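Local coordinates for vesicular integral-membrane protein VIP36 (Canis lupus familiaris, PDB 2DUO), which acts as an intracellular lectin of the early secretory pathway, binding high-mannose glycans with calcium and helping transport and sort the glycoproteins that carry them, at residues D119-R124 with H142-R147; K77-G82 with D114-D119. All blocks are in the same frame, centred on the assembly; numbering follows the deposited sequence.

The lumenal lectin domain of VIP36 is a legume-lectin-like beta sandwich, and its calcium and sugar sites lie largely in loops at the strand ends. From the N terminus, strand 64-73 of one sheet leads into 77-82 and then strand 84-90 of the other. After strand 109-114, interaction 2 closes when 114-119 meets 77-82. Interaction 1 follows in series, neither nested nor crossed: it starts from the shared D119, and its loop, containing strand 128-135, closes where 142-147 packs against 119-124. D114, Y116 and N118 of interaction 2 and D145 of interaction 1 bind one calcium ion, which joins the loops after strands 109-114 and 128-135, while 77-82 packs on the first without touching the metal.

Interaction 1 of 2, residues D119-R124 with H142-R147; sequences DETTER and HSKDGR. With CA (calcium ion), chain C.
The guanidinium of R147 and the carboxylate of D119 meet where 119-124 packs against 142-147. One face of the R147 guanidinium carries CE of K144, displaced toward its rim, while D119 OD2 and the backbone of T121 lie at its edge. R147 NH2 reaches the syn lone pair of D119 OD2 at 2.8 Å, with the carboxylate and guanidinium planes turned 41° apart. The other oxygen is gripped from several directions: K144 NZ forms a salt bridge with D119 OD1 at 2.7 Å from above the carboxylate plane, and N and OG1 of T121 also donate to OD1, the backbone N closing an Asx turn. With CG anti to the backbone N (chi1 -178°), D119 extends between K144 and R147, and such a network would be expected to favour its ionised form.

The second guanidinium, of R124, turns its edge to the backbone: NH2 donates to D145 O at 3.1 Å, from above the carbonyl plane. Its stronger partner is E150, and Y128 adds a cation-pi contact. Water 1 links D119 OD2, T122 OG1 and D145 OD1, with a weak bond from R124 NH2.

D145 divides its carboxylate between two tasks. OD1 accepts from D119 N at 2.9 Å, and OD2 binds the calcium ion at 2.4 Å. The bond from D119 N to OD1 probably helps position this metal ligand from the second shell. In the fold, the contact joins the loop between strands 109-114 and 128-135 to the one between 128-135 and 152-155, an outermost strand of the seven-stranded sheet.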
loop_
_atom_site.group_PDB
_atom_site.type_symbol
_atom_site.label_atom_id
_atom_site.label_comp_id
_atom_site.label_asym_id
_atom_site.label_seq_id
_atom_site.Cartn_x
_atom_site.Cartn_y
_atom_site.Cartn_z
ATOM N N ASP A 119 11.104 -15.022 7.069
ATOM C CA ASP A 119 10.961 -16.466 6.925
ATOM C C ASP A 119 12.330 -17.102 6.671
ATOM O O ASP A 119 12.920 -16.912 5.600
ATOM C CB ASP A 119 9.966 -16.767 5.788
ATOM C CG ASP A 119 9.691 -18.253 5.583
ATOM O OD1 ASP A 119 10.244 -19.100 6.302
ATOM O OD2 ASP A 119 8.897 -18.583 4.671
ATOM N N GLU A 120 12.805 -17.865 7.659
ATOM C CA GLU A 120 14.104 -18.553 7.588
ATOM C C GLU A 120 14.167 -19.630 6.488
ATOM O O GLU A 120 15.254 -20.028 6.051
ATOM C CB GLU A 120 14.462 -19.157 8.955
ATOM C CG GLU A 120 14.915 -18.112 9.982
ATOM C CD GLU A 120 14.588 -18.498 11.429
ATOM O OE1 GLU A 120 15.536 -18.567 12.260
ATOM O OE2 GLU A 120 13.393 -18.726 11.745
ATOM N N THR A 121 13.009 -20.112 6.057
ATOM C CA THR A 121 12.956 -21.096 4.987
ATOM C C THR A 121 12.201 -20.534 3.791
ATOM O O THR A 121 11.545 -21.290 3.076
ATOM C CB THR A 121 12.275 -22.418 5.432
ATOM O OG1 THR A 121 10.944 -22.136 5.893
ATOM C CG2 THR A 121 13.074 -23.116 6.550
ATOM N N THR A 122 12.284 -19.220 3.579
ATOM C CA THR A 122 11.679 -18.580 2.405
ATOM C C THR A 122 12.179 -19.144 1.079
ATOM O O THR A 122 13.297 -19.659 0.983
ATOM C CB THR A 122 11.835 -17.024 2.390
ATOM O OG1 THR A 122 11.096 -16.483 1.284
ATOM C CG2 THR A 122 13.300 -16.587 2.274
ATOM N N GLU A 123 11.335 -19.026 0.053
ATOM C CA GLU A 123 11.698 -19.409 -1.299
ATOM C C GLU A 123 11.585 -18.205 -2.233
ATOM O O GLU A 123 11.532 -18.352 -3.457
ATOM C CB GLU A 123 10.807 -20.549 -1.779
ATOM C CG GLU A 123 11.372 -21.934 -1.472
ATOM C CD GLU A 123 10.679 -23.020 -2.277
ATOM O OE1 GLU A 123 9.445 -22.892 -2.511
ATOM O OE2 GLU A 123 11.367 -23.988 -2.688
ATOM N N ARG A 124 11.544 -17.018 -1.629
ATOM C CA ARG A 124 11.433 -15.760 -2.329
ATOM C C ARG A 124 12.694 -14.906 -2.104
ATOM O O ARG A 124 13.444 -15.113 -1.130
ATOM C CB ARG A 124 10.149 -15.023 -1.890
ATOM C CG ARG A 124 8.844 -15.741 -2.343
ATOM C CD ARG A 124 7.550 -15.129 -1.738
ATOM N NE ARG A 124 7.339 -15.520 -0.343
ATOM C CZ ARG A 124 6.444 -14.959 0.474
ATOM N NH1 ARG A 124 5.662 -13.983 0.035
ATOM N NH2 ARG A 124 6.329 -15.370 1.735
ATOM N N HIS A 142 3.399 -12.381 9.857
ATOM C CA HIS A 142 4.584 -11.532 9.648
ATOM C C HIS A 142 5.881 -12.357 9.719
ATOM O O HIS A 142 6.804 -12.185 8.899
ATOM C CB HIS A 142 4.575 -10.382 10.656
ATOM C CG HIS A 142 5.813 -9.542 10.618
ATOM N ND1 HIS A 142 6.044 -8.600 9.642
ATOM C CD2 HIS A 142 6.901 -9.521 11.426
ATOM C CE1 HIS A 142 7.217 -8.024 9.855
ATOM N NE2 HIS A 142 7.760 -8.574 10.929
ATOM N N SER A 143 5.924 -13.287 10.672
ATOM C CA SER A 143 7.079 -14.177 10.836
ATOM C C SER A 143 7.417 -15.010 9.589
ATOM O O SER A 143 8.555 -15.466 9.451
ATOM C CB SER A 143 6.908 -15.073 12.081
ATOM O OG SER A 143 6.082 -16.193 11.825
ATOM N N LYS A 144 6.440 -15.199 8.688
ATOM C CA LYS A 144 6.627 -15.989 7.465
ATOM C C LYS A 144 6.370 -15.165 6.197
ATOM O O LYS A 144 6.079 -15.714 5.130
ATOM C CB LYS A 144 5.747 -17.251 7.483
ATOM C CG LYS A 144 6.033 -18.189 8.683
ATOM C CD LYS A 144 7.371 -18.936 8.570
ATOM C CE LYS A 144 7.338 -20.015 7.500
ATOM N NZ LYS A 144 8.614 -20.816 7.506
ATOM N N ASP A 145 6.521 -13.849 6.336
ATOM C CA ASP A 145 6.298 -12.899 5.237
ATOM C C ASP A 145 4.964 -13.140 4.518
ATOM O O ASP A 145 4.899 -13.074 3.282
ATOM C CB ASP A 145 7.473 -12.989 4.244
ATOM C CG ASP A 145 8.825 -12.948 4.950
ATOM O OD1 ASP A 145 9.594 -13.920 4.820
ATOM O OD2 ASP A 145 9.093 -11.943 5.651
ATOM N N GLY A 146 3.925 -13.465 5.290
ATOM C CA GLY A 146 2.589 -13.705 4.730
ATOM C C GLY A 146 2.471 -14.830 3.715
ATOM O O GLY A 146 1.557 -14.829 2.889
ATOM N N ARG A 147 3.384 -15.803 3.786
ATOM C CA ARG A 147 3.394 -16.943 2.856
ATOM C C ARG A 147 2.009 -17.554 2.600
ATOM O O ARG A 147 1.640 -17.846 1.437
ATOM C CB ARG A 147 4.326 -18.053 3.397
ATOM C CG ARG A 147 4.534 -19.177 2.395
ATOM C CD ARG A 147 5.006 -20.432 3.102
ATOM N NE ARG A 147 6.436 -20.370 3.334
ATOM C CZ ARG A 147 7.182 -21.402 3.707
ATOM N NH1 ARG A 147 6.622 -22.586 3.900
ATOM N NH2 ARG A 147 8.490 -21.241 3.888
HETATM CA CA CA C . 9.016 -9.571 5.988
HETATM O O HOH W 1 8.869 -15.814 2.929
HETATM O O HOH W 2 3.331 -12.296 1.008
HETATM O O HOH W 3 6.799 -9.685 7.026
HETATM O O HOH W 4 9.411 -7.378 7.034
#

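Interaction 2 of 2, residues K77-G82 with D114-D119; sequences KKNLHG and DTYPND. With CA (calcium ion), chain C.
Y116 lies against the backbone of the 77-82 loop, and its side chain traces the contact atom by atom. CB sits 3.3 Å from H81 O, and CG remains close to the same carbonyl. At CD1 there are two neighbours, H81 O and N79 O, the latter at 3.4 Å and near the plane of the ring, at its edge. CE1 continues past N79 O to N79 OD1, 3.7 Å away, where the asparagine side chain crosses that of the tyrosine at about a right angle. CG is anti to the backbone N (chi1 -180°), which helps carry the ring out along the 77-82 loop. H81 O is buried here without a polar partner in the model. Beyond this loop, the Y116 side chain also packs on L214, another residue of the sugar site.

Beside it, H81 supplies the polar bond of the pair: NE2 donates to T115 O at 3.0 Å. The oxygen lies in the ring plane, although the histidine stands above the plane of that carbonyl. N79 O lies over one face of the same imidazole, offset toward its rim.

The far side of 114-119 faces the metal. D114 binds calcium through both carboxylate oxygens, Y116 through O at 2.4 Å and N118 through OD1 at 2.3 Å; D114 OD2 also accepts from Y116 N in an Asx turn. The contact therefore sets the calcium loop, leaving strand 109-114, against the crossover from strand 64-73 of one sheet to 84-90 of the other.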
loop_
_atom_site.group_PDB
_atom_site.type_symbol
_atom_site.label_atom_id
_atom_site.label_comp_id
_atom_site.label_asym_id
_atom_site.label_seq_id
_atom_site.Cartn_x
_atom_site.Cartn_y
_atom_site.Cartn_z
ATOM N N LYS A 77 23.224 -1.982 8.213
ATOM C CA LYS A 77 24.286 -2.801 7.604
ATOM C C LYS A 77 23.696 -4.058 6.998
ATOM O O LYS A 77 22.622 -4.504 7.414
ATOM C CB LYS A 77 25.357 -3.232 8.624
ATOM C CG LYS A 77 26.249 -2.126 9.213
ATOM C CD LYS A 77 26.994 -1.326 8.135
ATOM C CE LYS A 77 27.838 -0.215 8.764
ATOM N NZ LYS A 77 28.178 0.846 7.760
ATOM N N LYS A 78 24.408 -4.636 6.028
ATOM C CA LYS A 78 24.064 -5.948 5.487
ATOM C C LYS A 78 22.593 -6.004 5.073
ATOM O O LYS A 78 22.145 -5.199 4.258
ATOM C CB LYS A 78 24.408 -7.056 6.501
ATOM C CG LYS A 78 25.915 -7.264 6.718
ATOM C CD LYS A 78 26.174 -8.471 7.590
ATOM C CE LYS A 78 27.671 -8.745 7.753
ATOM N NZ LYS A 78 27.944 -9.674 8.897
ATOM N N ASN A 79 21.860 -6.927 5.690
ATOM C CA ASN A 79 20.470 -7.247 5.382
ATOM C C ASN A 79 19.539 -6.624 6.425
ATOM O O ASN A 79 18.327 -6.855 6.402
ATOM C CB ASN A 79 20.335 -8.784 5.447
ATOM C CG ASN A 79 19.028 -9.306 4.878
ATOM O OD1 ASN A 79 18.578 -10.411 5.227
ATOM N ND2 ASN A 79 18.422 -8.535 3.981
ATOM N N LEU A 80 20.111 -5.828 7.327
ATOM C CA LEU A 80 19.439 -5.443 8.572
ATOM C C LEU A 80 18.576 -4.175 8.441
ATOM O O LEU A 80 18.967 -3.066 8.844
ATOM C CB LEU A 80 20.451 -5.323 9.722
ATOM C CG LEU A 80 21.275 -6.565 10.110
ATOM C CD1 LEU A 80 22.320 -6.170 11.131
ATOM C CD2 LEU A 80 20.404 -7.700 10.656
ATOM N N HIS A 81 17.386 -4.372 7.883
ATOM C CA HIS A 81 16.415 -3.293 7.673
ATOM C C HIS A 81 15.027 -3.906 7.658
ATOM O O HIS A 81 14.880 -5.116 7.524
ATOM C CB HIS A 81 16.656 -2.591 6.332
ATOM C CG HIS A 81 16.621 -3.529 5.170
ATOM N ND1 HIS A 81 17.767 -3.995 4.562
ATOM C CD2 HIS A 81 15.584 -4.148 4.552
ATOM C CE1 HIS A 81 17.438 -4.839 3.601
ATOM N NE2 HIS A 81 16.121 -4.958 3.582
ATOM N N GLY A 82 14.017 -3.064 7.820
ATOM C CA GLY A 82 12.638 -3.525 7.841
ATOM C C GLY A 82 11.724 -2.437 8.347
ATOM O O GLY A 82 12.198 -1.377 8.762
ATOM N N ASP A 114 7.420 -5.511 1.095
ATOM C CA ASP A 114 8.031 -6.183 2.252
ATOM C C ASP A 114 9.515 -6.226 1.979
ATOM O O ASP A 114 9.936 -6.853 1.009
ATOM C CB ASP A 114 7.471 -7.608 2.361
ATOM C CG ASP A 114 8.017 -8.373 3.568
ATOM O OD1 ASP A 114 7.459 -9.440 3.905
ATOM O OD2 ASP A 114 9.010 -7.920 4.178
ATOM N N THR A 115 10.306 -5.556 2.819
ATOM C CA THR A 115 11.726 -5.424 2.549
ATOM C C THR A 115 12.614 -6.501 3.149
ATOM O O THR A 115 13.779 -6.616 2.754
ATOM C CB THR A 115 12.265 -4.047 2.966
ATOM O OG1 THR A 115 12.138 -3.935 4.382
ATOM C CG2 THR A 115 11.492 -2.924 2.253
ATOM N N TYR A 116 12.083 -7.310 4.079
ATOM C CA TYR A 116 12.940 -8.198 4.876
ATOM C C TYR A 116 12.418 -9.635 4.973
ATOM O O TYR A 116 11.280 -9.818 5.364
ATOM C CB TYR A 116 13.136 -7.623 6.287
ATOM C CG TYR A 116 14.018 -8.470 7.174
ATOM C CD1 TYR A 116 15.415 -8.403 7.070
ATOM C CD2 TYR A 116 13.456 -9.360 8.107
ATOM C CE1 TYR A 116 16.232 -9.195 7.880
ATOM C CE2 TYR A 116 14.272 -10.154 8.940
ATOM C CZ TYR A 116 15.662 -10.064 8.804
ATOM O OH TYR A 116 16.479 -10.832 9.614
ATOM N N PRO A 117 13.269 -10.655 4.643
ATOM C CA PRO A 117 12.811 -12.045 4.767
ATOM C C PRO A 117 12.796 -12.486 6.232
ATOM O O PRO A 117 13.831 -12.879 6.801
ATOM C CB PRO A 117 13.843 -12.841 3.956
ATOM C CG PRO A 117 15.128 -12.013 4.048
ATOM C CD PRO A 117 14.667 -10.562 4.154
ATOM N N ASN A 118 11.624 -12.413 6.845
ATOM C CA ASN A 118 11.449 -12.926 8.205
ATOM C C ASN A 118 11.509 -14.440 8.198
ATOM O O ASN A 118 11.927 -15.059 9.182
ATOM C CB ASN A 118 10.124 -12.461 8.800
ATOM C CG ASN A 118 10.088 -10.961 9.021
ATOM O OD1 ASN A 118 9.770 -10.196 8.106
ATOM N ND2 ASN A 118 10.430 -10.529 10.231
ATOM N N ASP A 119 11.104 -15.022 7.069
ATOM C CA ASP A 119 10.961 -16.466 6.925
ATOM C C ASP A 119 12.330 -17.102 6.671
ATOM O O ASP A 119 12.920 -16.912 5.600
ATOM C CB ASP A 119 9.966 -16.767 5.788
ATOM C CG ASP A 119 9.691 -18.253 5.583
ATOM O OD1 ASP A 119 10.244 -19.100 6.302
ATOM O OD2 ASP A 119 8.897 -18.583 4.671
HETATM CA CA CA C . 9.016 -9.571 5.988
HETATM O O HOH W 5 15.902 -7.086 1.541
HETATM O O HOH W 4 9.411 -7.378 7.034
HETATM O O HOH W 3 6.799 -9.685 7.026
#